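Local coordinates for protein trans-4-hydroxy-L-proline dehydratase (Clostridioides difficile 70-100-2010, PDB 6VXC) that catalyses, as a glycyl radical enzyme, the dehydration of trans-4-hydroxy-L-proline to (S)-1-pyrroline-5-carboxylate in the anaerobic breakdown of hydroxyproline, at residues A[258-261]-A[262-266]; A[798-801]-A[802-806]; A[158-161]-A[162-166]; A[140-143]-A[144-148]. All coordinates share one frame; numbering follows the deposited sequence.

Interaction 1: residues A[258-261]-A[262-266]; sequences LLLI and AETCD
T264 and L260 meet one turn apart on helix 252-267, where the hydroxyl of the threonine folds back on the backbone of the leucine. With chi1 at -57°, OG1 of T264 lies beside its own backbone N, and from there it donates to L260 O at 2.9 Å, a common intrahelical bond of serine and threonine in alpha-helices. The amide N of T264 bonds to the same oxygen at 2.9 Å, in the regular i to i+4 manner. The two donors come from opposite faces of the carbonyl plane, the hydroxyl standing 35° out of it. L260 has CG anti to the backbone N (chi1 174°), and its CD1 branch comes within 4.0 Å of T264 OG1, the two side chains crossing at a slant. On the next pair, the CG2 branch of I261 approaches SG of C265 at 4.1 Å, an apolar contact beside the backbone bond from C265 N to I261 O. E263, on the exposed side, runs its extended chain past the carbonyl oxygen of L259, CG lying 3.5 Å from L259 O.

The helix is packed between two others. A262 and L259 rest on helix 214-248, where D266 adds a salt bridge to R243, while L260, T264 and C265 face helix 276-293, with Q278 and Q281 against T264. T264 is buried, and its hydroxyl has a partner within its own helix, the doubly gripped L260 carbonyl.

Interaction 2: residues A[798-801]-A[802-806]; sequences QDEI and IGRTE
I802 follows directly on I801 and sends its CG1 branch back over the preceding turn, 3.3 Å from Q798 O, the carbonyl that also accepts the I802 amide. Its CD1 continues to D799 OD1 at 4.1 Å, the two side chains lying side by side and pointing the same way. Beyond them is helix 763-771, on which I802 packs, and D799 is held by R795 and Q770. G803 is close to the end of helix 795-803, and its N bonds to D799 O at 3.0 Å, with a second, weak bond to E800 O. This is the last helix of the chain, within the region of the glycine radical family, and from here the chain leaves in an extended course.

R804 donates its N to I801 O, and its extended side chain turns back along the helix to E800. The grip is side-on and bidentate: NE reaches E800 OE1 at 2.9 Å and NH2 reaches E800 OE2 at 3.0 Å. The carboxylate and guanidinium planes are 28° apart. E800 is brought round by a bend at chi2 (-84°), and its OE2 uses the syn lone pair. CG1 of I801 lies over one guanidinium face, toward its rim, 3.7 Å from R804 NH2. The ion pair has further partners, K696 and H668 on the carboxylate and V783 O on R804 NH2. T805 then bonds D699, and E806 forms a salt bridge with R726.

Interaction 3: residues A[158-161]-A[162-166]; sequences PEWL and AAYEA
W160 and Y164 are one turn apart on helix 158-166, and Y164 N bonds to W160 O at 2.8 Å in a regular i to i+4 bond, as A162, A163 and E165 do to P158, E159 and L161. Both aromatic side chains leave the backbone alike, with CG anti to N (chi1 -171° for W160 and 168° for Y164), which sends them out from the same flank of the helix. The six-membered ring of the indole and the phenol ring are near parallel, their planes 24° apart, but slid so far that they barely overlap, with centroids 5.0 Å apart. The indole meets the tyrosine through CZ3 and CH2, which come against CB and the CG end of the phenol ring: CZ3 of W160 is 3.6 Å from both CB and CG of Y164. CB is the CH-pi partner over the indole face, 4.0 Å from the six-ring centroid. CH2 of W160 in turn lies over a face of the phenol ring, offset toward its rim. On another flank E165 keeps its methylene carbons against the L161 carbonyl, CG at 3.3 Å from L161 O.

The helix lies against helix 506-538, which W160 meets at I523 and A163 at M520, while L161 and Y164 touch helix 148-155. F169 sets its ring edge-to-face with that of W160. The phenol OH is hydrogen-bonded to E174. The pair thus joins by carbon contact: the indole packs on CB and the near end of the ring, and the one polar atom of the tyrosine side chain is satisfied by E174, at the far end from the tryptophan.

Interaction 4: residues A[140-143]-A[144-148]; sequences IPFW and KKRQT
F142 swings its ring out with CG anti to the backbone N (chi1 -174°), and R146 answers with an extended chain from CG to NE and a turn at its last torsion (chi4 85°), which lays the guanidinium flat on that ring. The planes are 2° apart and the centres 3.8 Å apart, so this is a stacked cation-pi pair, with CZ of R146 over the ring face. NH1 does double work. It lies 3.4 Å from F142 CE1 over the ring and donates to F142 O at 2.9 Å, with the carbonyl oxygen almost in the guanidinium plane. Two contacts to one residue thus fix the turn of the group, and NH2 carries on to a salt bridge with E59. R146 also touches a crystal neighbour, so packing may partly influence its pose.

W143 O holds the turn that follows the helix, accepting R146 N and Q147 N, each at 2.9 Å. CB of R146 approaches W143 CE3 at 3.8 Å. The indole is buried, with NE1 bonded to T52 and its ring meeting Y55. Q147 turns its side-chain amide back to the chain, NE2 to K144 O at 3.0 Å, while its OE1 takes the amide of C108. A water bridges P141 O and K145 N, where the helix has lost its regular bonding; I140 O still holds K144 N.

Away from the annotated active-site residues, and packed by F142 and W143 against helix 46-58, these contacts close the end of helix 129-143 and form a helix-to-helix connection, with Q147 at the N-cap position of helix 148-155.

In the fold
The four contacts are local ones, spread over the chain without touching. Interactions 4 and 3 are the nearest two, with nearest atoms about 10 Å apart; helix 148-155 leads from one toward the other, beginning just after Q147 and meeting L161 and Y164. Interaction 1 stands apart, its centre about 33 Å from that of the chain and about 53 Å from the centre of interaction 3, across the chain's centre. Interaction 2 belongs to the glycine radical region, the others to the PFL-like part. It alone comes near an annotated site: the side chain of R804 lies about 11 Å from that of C454, the likely cysteine radical intermediate.

Interaction 1: residues A[258-261]-A[262-266]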
loop_
_atom_site.group_PDB
_atom_site.type_symbol
_atom_site.label_atom_id
_atom_site.label_comp_id
_atom_site.label_asym_id
_atom_site.label_seq_id
_atom_site.Cartn_x
_atom_site.Cartn_y
_atom_site.Cartn_z
ATOM N N LEU A 258 2.700 7.480 -33.572
ATOM C CA LEU A 258 1.981 6.212 -33.683
ATOM C C LEU A 258 2.870 5.119 -34.266
ATOM O O LEU A 258 2.824 3.963 -33.824
ATOM C CB LEU A 258 0.730 6.405 -34.536
ATOM C CG LEU A 258 -0.338 7.252 -33.852
ATOM C CD1 LEU A 258 -1.349 7.729 -34.861
ATOM C CD2 LEU A 258 -1.020 6.438 -32.750
ATOM N N LEU A 259 3.692 5.463 -35.252
ATOM C CA LEU A 259 4.597 4.475 -35.818
ATOM C C LEU A 259 5.661 4.071 -34.807
ATOM O O LEU A 259 6.081 2.913 -34.770
ATOM C CB LEU A 259 5.242 5.035 -37.085
ATOM C CG LEU A 259 4.320 5.191 -38.307
ATOM C CD1 LEU A 259 5.066 5.748 -39.517
ATOM C CD2 LEU A 259 3.611 3.903 -38.663
ATOM N N LEU A 260 6.093 5.009 -33.966
ATOM C CA LEU A 260 7.028 4.659 -32.905
ATOM C C LEU A 260 6.380 3.728 -31.888
ATOM O O LEU A 260 7.012 2.775 -31.426
ATOM C CB LEU A 260 7.547 5.920 -32.224
ATOM C CG LEU A 260 8.430 5.691 -30.998
ATOM C CD1 LEU A 260 9.649 4.835 -31.328
ATOM C CD2 LEU A 260 8.847 7.033 -30.447
ATOM N N ILE A 261 5.119 3.979 -31.541
ATOM C CA ILE A 261 4.407 3.085 -30.631
ATOM C C ILE A 261 4.364 1.676 -31.203
ATOM O O ILE A 261 4.708 0.698 -30.527
ATOM C CB ILE A 261 2.993 3.615 -30.346
ATOM C CG1 ILE A 261 3.068 4.907 -29.534
ATOM C CG2 ILE A 261 2.179 2.569 -29.589
ATOM C CD1 ILE A 261 1.735 5.611 -29.407
ATOM N N ALA A 262 3.985 1.561 -32.478
ATOM C CA ALA A 262 3.883 0.255 -33.112
ATOM C C ALA A 262 5.222 -0.467 -33.103
ATOM O O ALA A 262 5.280 -1.652 -32.771
ATOM C CB ALA A 262 3.349 0.409 -34.537
ATOM N N GLU A 263 6.314 0.235 -33.435
ATOM C CA GLU A 263 7.650 -0.370 -33.381
ATOM C C GLU A 263 8.011 -0.842 -31.977
ATOM O O GLU A 263 8.687 -1.861 -31.807
ATOM C CB GLU A 263 8.718 0.620 -33.853
ATOM C CG GLU A 263 8.824 0.831 -35.351
ATOM C CD GLU A 263 9.591 2.111 -35.708
ATOM O OE1 GLU A 263 9.419 2.598 -36.849
ATOM O OE2 GLU A 263 10.382 2.604 -34.862
ATOM N N THR A 264 7.642 -0.068 -30.962
ATOM C CA THR A 264 7.948 -0.468 -29.596
ATOM C C THR A 264 7.194 -1.737 -29.226
ATOM O O THR A 264 7.767 -2.658 -28.636
ATOM C CB THR A 264 7.621 0.692 -28.656
ATOM O OG1 THR A 264 8.353 1.849 -29.076
ATOM C CG2 THR A 264 7.943 0.363 -27.199
ATOM N N CYS A 265 5.914 -1.804 -29.586
ATOM C CA CYS A 265 5.080 -2.963 -29.294
ATOM C C CYS A 265 5.412 -4.177 -30.169
ATOM O O CYS A 265 5.038 -5.300 -29.813
ATOM C CB CYS A 265 3.609 -2.568 -29.440
ATOM S SG CYS A 265 3.091 -1.229 -28.302
ATOM N N ASP A 266 6.098 -3.985 -31.305
ATOM C CA ASP A 266 6.646 -5.124 -32.037
ATOM C C ASP A 266 7.667 -5.869 -31.201
ATOM O O ASP A 266 7.903 -7.062 -31.421
ATOM C CB ASP A 266 7.334 -4.678 -33.332
ATOM C CG ASP A 266 6.366 -4.265 -34.413
ATOM O OD1 ASP A 266 5.172 -4.613 -34.331
ATOM O OD2 ASP A 266 6.817 -3.585 -35.364
#

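Interaction 2: residues A[798-801]-A[802-806]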
loop_
_atom_site.group_PDB
_atom_site.type_symbol
_atom_site.label_atom_id
_atom_site.label_comp_id
_atom_site.label_asym_id
_atom_site.label_seq_id
_atom_site.Cartn_x
_atom_site.Cartn_y
_atom_site.Cartn_z
ATOM N N GLN A 798 -9.366 15.297 7.996
ATOM C CA GLN A 798 -8.820 16.642 7.876
ATOM C C GLN A 798 -8.410 17.192 9.234
ATOM O O GLN A 798 -7.305 17.728 9.397
ATOM C CB GLN A 798 -9.844 17.569 7.229
ATOM C CG GLN A 798 -10.125 17.283 5.775
ATOM C CD GLN A 798 -11.178 18.228 5.228
ATOM O OE1 GLN A 798 -11.859 18.908 5.995
ATOM N NE2 GLN A 798 -11.306 18.289 3.901
ATOM N N ASP A 799 -9.303 17.081 10.223
ATOM C CA ASP A 799 -9.000 17.591 11.553
ATOM C C ASP A 799 -7.880 16.809 12.230
ATOM O O ASP A 799 -7.162 17.365 13.066
ATOM C CB ASP A 799 -10.265 17.576 12.423
ATOM C CG ASP A 799 -11.279 18.651 12.008
ATOM O OD1 ASP A 799 -10.920 19.524 11.192
ATOM O OD2 ASP A 799 -12.420 18.621 12.507
ATOM N N GLU A 800 -7.740 15.516 11.930
ATOM C CA GLU A 800 -6.614 14.765 12.474
ATOM C C GLU A 800 -5.301 15.367 11.979
ATOM O O GLU A 800 -4.411 15.688 12.773
ATOM C CB GLU A 800 -6.746 13.284 12.083
ATOM C CG GLU A 800 -5.749 12.320 12.753
ATOM C CD GLU A 800 -4.391 12.241 12.025
ATOM O OE1 GLU A 800 -3.370 12.658 12.598
ATOM O OE2 GLU A 800 -4.347 11.754 10.879
ATOM N N ILE A 801 -5.212 15.617 10.673
ATOM C CA ILE A 801 -3.992 16.171 10.077
ATOM C C ILE A 801 -3.684 17.554 10.643
ATOM O O ILE A 801 -2.535 17.863 10.979
ATOM C CB ILE A 801 -4.130 16.211 8.543
ATOM C CG1 ILE A 801 -4.168 14.779 7.988
ATOM C CG2 ILE A 801 -3.020 17.098 7.899
ATOM C CD1 ILE A 801 -4.659 14.672 6.583
ATOM N N ILE A 802 -4.708 18.400 10.764
ATOM C CA ILE A 802 -4.528 19.746 11.295
ATOM C C ILE A 802 -4.046 19.713 12.742
ATOM O O ILE A 802 -3.348 20.628 13.191
ATOM C CB ILE A 802 -5.844 20.544 11.178
ATOM C CG1 ILE A 802 -6.201 20.787 9.709
ATOM C CG2 ILE A 802 -5.731 21.845 11.955
ATOM C CD1 ILE A 802 -7.627 21.290 9.476
ATOM N N GLY A 803 -4.462 18.704 13.505
ATOM C CA GLY A 803 -4.076 18.574 14.894
ATOM C C GLY A 803 -2.691 18.020 15.125
ATOM O O GLY A 803 -2.224 18.039 16.268
ATOM N N ARG A 804 -2.010 17.558 14.076
ATOM C CA ARG A 804 -0.659 17.042 14.259
ATOM C C ARG A 804 0.265 18.172 14.713
ATOM O O ARG A 804 0.045 19.342 14.406
ATOM C CB ARG A 804 -0.147 16.385 12.972
ATOM C CG ARG A 804 -0.941 15.155 12.544
ATOM C CD ARG A 804 -0.450 14.592 11.214
ATOM N NE ARG A 804 -1.307 13.529 10.688
ATOM C CZ ARG A 804 -1.120 12.935 9.510
ATOM N NH1 ARG A 804 -0.102 13.291 8.727
ATOM N NH2 ARG A 804 -1.946 11.981 9.112
ATOM N N THR A 805 1.278 17.820 15.497
ATOM C CA THR A 805 2.114 18.831 16.139
ATOM C C THR A 805 2.895 19.639 15.109
ATOM O O THR A 805 3.554 19.075 14.239
ATOM C CB THR A 805 3.058 18.163 17.127
ATOM O OG1 THR A 805 2.282 17.363 18.024
ATOM C CG2 THR A 805 3.827 19.225 17.937
ATOM N N GLU A 806 2.808 20.965 15.193
ATOM C CA GLU A 806 3.580 21.808 14.284
ATOM C C GLU A 806 4.973 21.986 14.884
ATOM O O GLU A 806 5.140 22.684 15.882
ATOM C CB GLU A 806 2.881 23.145 14.033
ATOM C CG GLU A 806 3.546 23.991 12.923
ATOM C CD GLU A 806 2.774 25.274 12.575
ATOM O OE1 GLU A 806 2.176 25.362 11.477
ATOM O OE2 GLU A 806 2.779 26.197 13.403
#

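Interaction 3: residues A[158-161]-A[162-166]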
loop_
_atom_site.group_PDB
_atom_site.type_symbol
_atom_site.label_atom_id
_atom_site.label_comp_id
_atom_site.label_asym_id
_atom_site.label_seq_id
_atom_site.Cartn_x
_atom_site.Cartn_y
_atom_site.Cartn_z
ATOM N N PRO A 158 -17.975 -17.326 14.355
ATOM C CA PRO A 158 -18.736 -16.225 14.962
ATOM C C PRO A 158 -17.876 -15.287 15.793
ATOM O O PRO A 158 -18.184 -14.095 15.875
ATOM C CB PRO A 158 -19.779 -16.945 15.835
ATOM C CG PRO A 158 -19.358 -18.350 15.909
ATOM C CD PRO A 158 -18.503 -18.649 14.724
ATOM N N GLU A 159 -16.811 -15.789 16.416
ATOM C CA GLU A 159 -15.908 -14.911 17.154
ATOM C C GLU A 159 -15.193 -13.926 16.225
ATOM O O GLU A 159 -15.007 -12.757 16.581
ATOM C CB GLU A 159 -14.893 -15.737 17.949
ATOM C CG GLU A 159 -15.448 -16.536 19.122
ATOM C CD GLU A 159 -16.050 -17.894 18.745
ATOM O OE1 GLU A 159 -16.082 -18.282 17.560
ATOM O OE2 GLU A 159 -16.497 -18.582 19.675
ATOM N N TRP A 160 -14.739 -14.400 15.061
ATOM C CA TRP A 160 -14.137 -13.542 14.034
ATOM C C TRP A 160 -15.127 -12.497 13.538
ATOM O O TRP A 160 -14.790 -11.315 13.394
ATOM C CB TRP A 160 -13.657 -14.410 12.865
ATOM C CG TRP A 160 -12.814 -13.730 11.794
ATOM C CD1 TRP A 160 -11.460 -13.823 11.649
ATOM C CD2 TRP A 160 -13.271 -12.887 10.725
ATOM N NE1 TRP A 160 -11.040 -13.091 10.568
ATOM C CE2 TRP A 160 -12.131 -12.503 9.982
ATOM C CE3 TRP A 160 -14.524 -12.411 10.327
ATOM C CZ2 TRP A 160 -12.212 -11.670 8.862
ATOM C CZ3 TRP A 160 -14.606 -11.579 9.216
ATOM C CH2 TRP A 160 -13.454 -11.211 8.500
ATOM N N LEU A 161 -16.348 -12.932 13.217
ATOM C CA LEU A 161 -17.355 -12.011 12.699
ATOM C C LEU A 161 -17.704 -10.946 13.727
ATOM O O LEU A 161 -17.913 -9.786 13.376
ATOM C CB LEU A 161 -18.607 -12.785 12.264
ATOM C CG LEU A 161 -18.421 -13.637 11.001
ATOM C CD1 LEU A 161 -19.485 -14.730 10.870
ATOM C CD2 LEU A 161 -18.424 -12.748 9.757
ATOM N N ALA A 162 -17.795 -11.322 14.997
ATOM C CA ALA A 162 -18.085 -10.327 16.024
ATOM C C ALA A 162 -16.944 -9.322 16.148
ATOM O O ALA A 162 -17.179 -8.109 16.201
ATOM C CB ALA A 162 -18.360 -11.015 17.359
ATOM N N ALA A 163 -15.705 -9.810 16.171
ATOM C CA ALA A 163 -14.557 -8.919 16.293
ATOM C C ALA A 163 -14.433 -8.020 15.070
ATOM O O ALA A 163 -14.264 -6.806 15.198
ATOM C CB ALA A 163 -13.289 -9.749 16.503
ATOM N N TYR A 164 -14.579 -8.595 13.877
ATOM C CA TYR A 164 -14.551 -7.806 12.648
ATOM C C TYR A 164 -15.614 -6.713 12.671
ATOM O O TYR A 164 -15.316 -5.527 12.460
ATOM C CB TYR A 164 -14.733 -8.751 11.448
ATOM C CG TYR A 164 -15.018 -8.092 10.114
ATOM C CD1 TYR A 164 -14.021 -7.422 9.405
ATOM C CD2 TYR A 164 -16.278 -8.193 9.531
ATOM C CE1 TYR A 164 -14.290 -6.841 8.179
ATOM C CE2 TYR A 164 -16.555 -7.630 8.308
ATOM C CZ TYR A 164 -15.566 -6.953 7.635
ATOM O OH TYR A 164 -15.888 -6.399 6.422
ATOM N N GLU A 165 -16.850 -7.085 13.006
ATOM C CA GLU A 165 -17.942 -6.118 13.013
ATOM C C GLU A 165 -17.739 -5.034 14.058
ATOM O O GLU A 165 -18.210 -3.911 13.871
ATOM C CB GLU A 165 -19.268 -6.837 13.245
ATOM C CG GLU A 165 -19.797 -7.475 12.006
ATOM C CD GLU A 165 -20.939 -8.414 12.301
ATOM O OE1 GLU A 165 -21.439 -8.393 13.453
ATOM O OE2 GLU A 165 -21.320 -9.180 11.390
ATOM N N ALA A 166 -17.058 -5.347 15.157
ATOM C CA ALA A 166 -16.807 -4.386 16.229
ATOM C C ALA A 166 -15.618 -3.462 15.972
ATOM O O ALA A 166 -15.370 -2.564 16.777
ATOM C CB ALA A 166 -16.568 -5.129 17.542
#

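Interaction 4: residues A[140-143]-A[144-148]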
loop_
_atom_site.group_PDB
_atom_site.type_symbol
_atom_site.label_atom_id
_atom_site.label_comp_id
_atom_site.label_asym_id
_atom_site.label_seq_id
_atom_site.Cartn_x
_atom_site.Cartn_y
_atom_site.Cartn_z
ATOM N N ILE A 140 -24.253 -10.167 -11.784
ATOM C CA ILE A 140 -24.752 -10.672 -10.502
ATOM C C ILE A 140 -25.293 -12.093 -10.615
ATOM O O ILE A 140 -24.931 -12.938 -9.780
ATOM C CB ILE A 140 -25.789 -9.697 -9.917
ATOM C CG1 ILE A 140 -25.099 -8.419 -9.450
ATOM C CG2 ILE A 140 -26.564 -10.341 -8.782
ATOM C CD1 ILE A 140 -26.035 -7.448 -8.821
ATOM N N PRO A 141 -26.140 -12.429 -11.598
ATOM C CA PRO A 141 -26.670 -13.795 -11.665
ATOM C C PRO A 141 -25.585 -14.842 -11.773
ATOM O O PRO A 141 -25.772 -15.955 -11.275
ATOM C CB PRO A 141 -27.564 -13.758 -12.910
ATOM C CG PRO A 141 -27.919 -12.332 -13.076
ATOM C CD PRO A 141 -26.703 -11.579 -12.659
ATOM N N PHE A 142 -24.447 -14.527 -12.392
ATOM C CA PHE A 142 -23.386 -15.518 -12.522
ATOM C C PHE A 142 -22.409 -15.499 -11.347
ATOM O O PHE A 142 -22.026 -16.564 -10.853
ATOM C CB PHE A 142 -22.637 -15.310 -13.844
ATOM C CG PHE A 142 -21.614 -16.374 -14.130
ATOM C CD1 PHE A 142 -21.973 -17.554 -14.762
ATOM C CD2 PHE A 142 -20.295 -16.200 -13.753
ATOM C CE1 PHE A 142 -21.039 -18.541 -15.009
ATOM C CE2 PHE A 142 -19.347 -17.188 -13.998
ATOM C CZ PHE A 142 -19.722 -18.360 -14.632
ATOM N N TRP A 143 -22.012 -14.319 -10.865
ATOM C CA TRP A 143 -20.892 -14.215 -9.935
ATOM C C TRP A 143 -21.290 -14.097 -8.470
ATOM O O TRP A 143 -20.443 -14.330 -7.607
ATOM C CB TRP A 143 -20.002 -13.016 -10.293
ATOM C CG TRP A 143 -19.256 -13.244 -11.546
ATOM C CD1 TRP A 143 -19.570 -12.771 -12.790
ATOM C CD2 TRP A 143 -18.073 -14.027 -11.701
ATOM N NE1 TRP A 143 -18.651 -13.207 -13.702
ATOM C CE2 TRP A 143 -17.719 -13.978 -13.062
ATOM C CE3 TRP A 143 -17.271 -14.757 -10.819
ATOM C CZ2 TRP A 143 -16.604 -14.632 -13.561
ATOM C CZ3 TRP A 143 -16.169 -15.411 -11.316
ATOM C CH2 TRP A 143 -15.846 -15.347 -12.674
ATOM N N LYS A 144 -22.538 -13.762 -8.156
ATOM C CA LYS A 144 -22.905 -13.586 -6.748
ATOM C C LYS A 144 -22.588 -14.832 -5.922
ATOM O O LYS A 144 -22.135 -14.724 -4.779
ATOM C CB LYS A 144 -24.384 -13.222 -6.636
ATOM C CG LYS A 144 -24.911 -12.972 -5.231
ATOM C CD LYS A 144 -26.342 -12.429 -5.309
ATOM C CE LYS A 144 -26.930 -12.131 -3.940
ATOM N NZ LYS A 144 -26.894 -13.359 -3.095
ATOM N N LYS A 145 -22.830 -16.024 -6.469
ATOM C CA LYS A 145 -22.520 -17.236 -5.722
ATOM C C LYS A 145 -21.065 -17.662 -5.879
ATOM O O LYS A 145 -20.612 -18.538 -5.137
ATOM C CB LYS A 145 -23.442 -18.390 -6.152
ATOM C CG LYS A 145 -23.140 -18.950 -7.536
ATOM C CD LYS A 145 -24.085 -20.083 -7.885
ATOM C CE LYS A 145 -23.823 -20.620 -9.276
ATOM N NZ LYS A 145 -24.872 -21.590 -9.713
ATOM N N ARG A 146 -20.323 -17.067 -6.813
ATOM C CA ARG A 146 -18.946 -17.467 -7.058
ATOM C C ARG A 146 -17.908 -16.575 -6.379
ATOM O O ARG A 146 -16.789 -17.031 -6.143
ATOM C CB ARG A 146 -18.674 -17.505 -8.568
ATOM C CG ARG A 146 -19.378 -18.647 -9.292
ATOM C CD ARG A 146 -19.106 -18.612 -10.793
ATOM N NE ARG A 146 -19.482 -19.865 -11.448
ATOM C CZ ARG A 146 -20.702 -20.178 -11.877
ATOM N NH1 ARG A 146 -21.698 -19.320 -11.750
ATOM N NH2 ARG A 146 -20.916 -21.366 -12.446
ATOM N N GLN A 147 -18.254 -15.340 -6.043
ATOM C CA GLN A 147 -17.281 -14.385 -5.515
ATOM C C GLN A 147 -16.557 -14.916 -4.282
ATOM O O GLN A 147 -17.160 -15.525 -3.399
ATOM C CB GLN A 147 -17.995 -13.085 -5.167
ATOM C CG GLN A 147 -19.132 -13.273 -4.178
ATOM C CD GLN A 147 -19.868 -11.973 -3.900
ATOM O OE1 GLN A 147 -19.243 -10.921 -3.736
ATOM N NE2 GLN A 147 -21.204 -12.031 -3.881
ATOM N N THR A 148 -15.250 -14.648 -4.199
ATOM C CA THR A 148 -14.495 -15.125 -3.044
ATOM C C THR A 148 -14.940 -14.463 -1.746
ATOM O O THR A 148 -14.741 -15.042 -0.679
ATOM C CB THR A 148 -12.984 -14.899 -3.216
ATOM O OG1 THR A 148 -12.732 -13.523 -3.510
ATOM C CG2 THR A 148 -12.409 -15.786 -4.321
HETATM O O HOH W 1 -24.859 -16.470 -8.549
#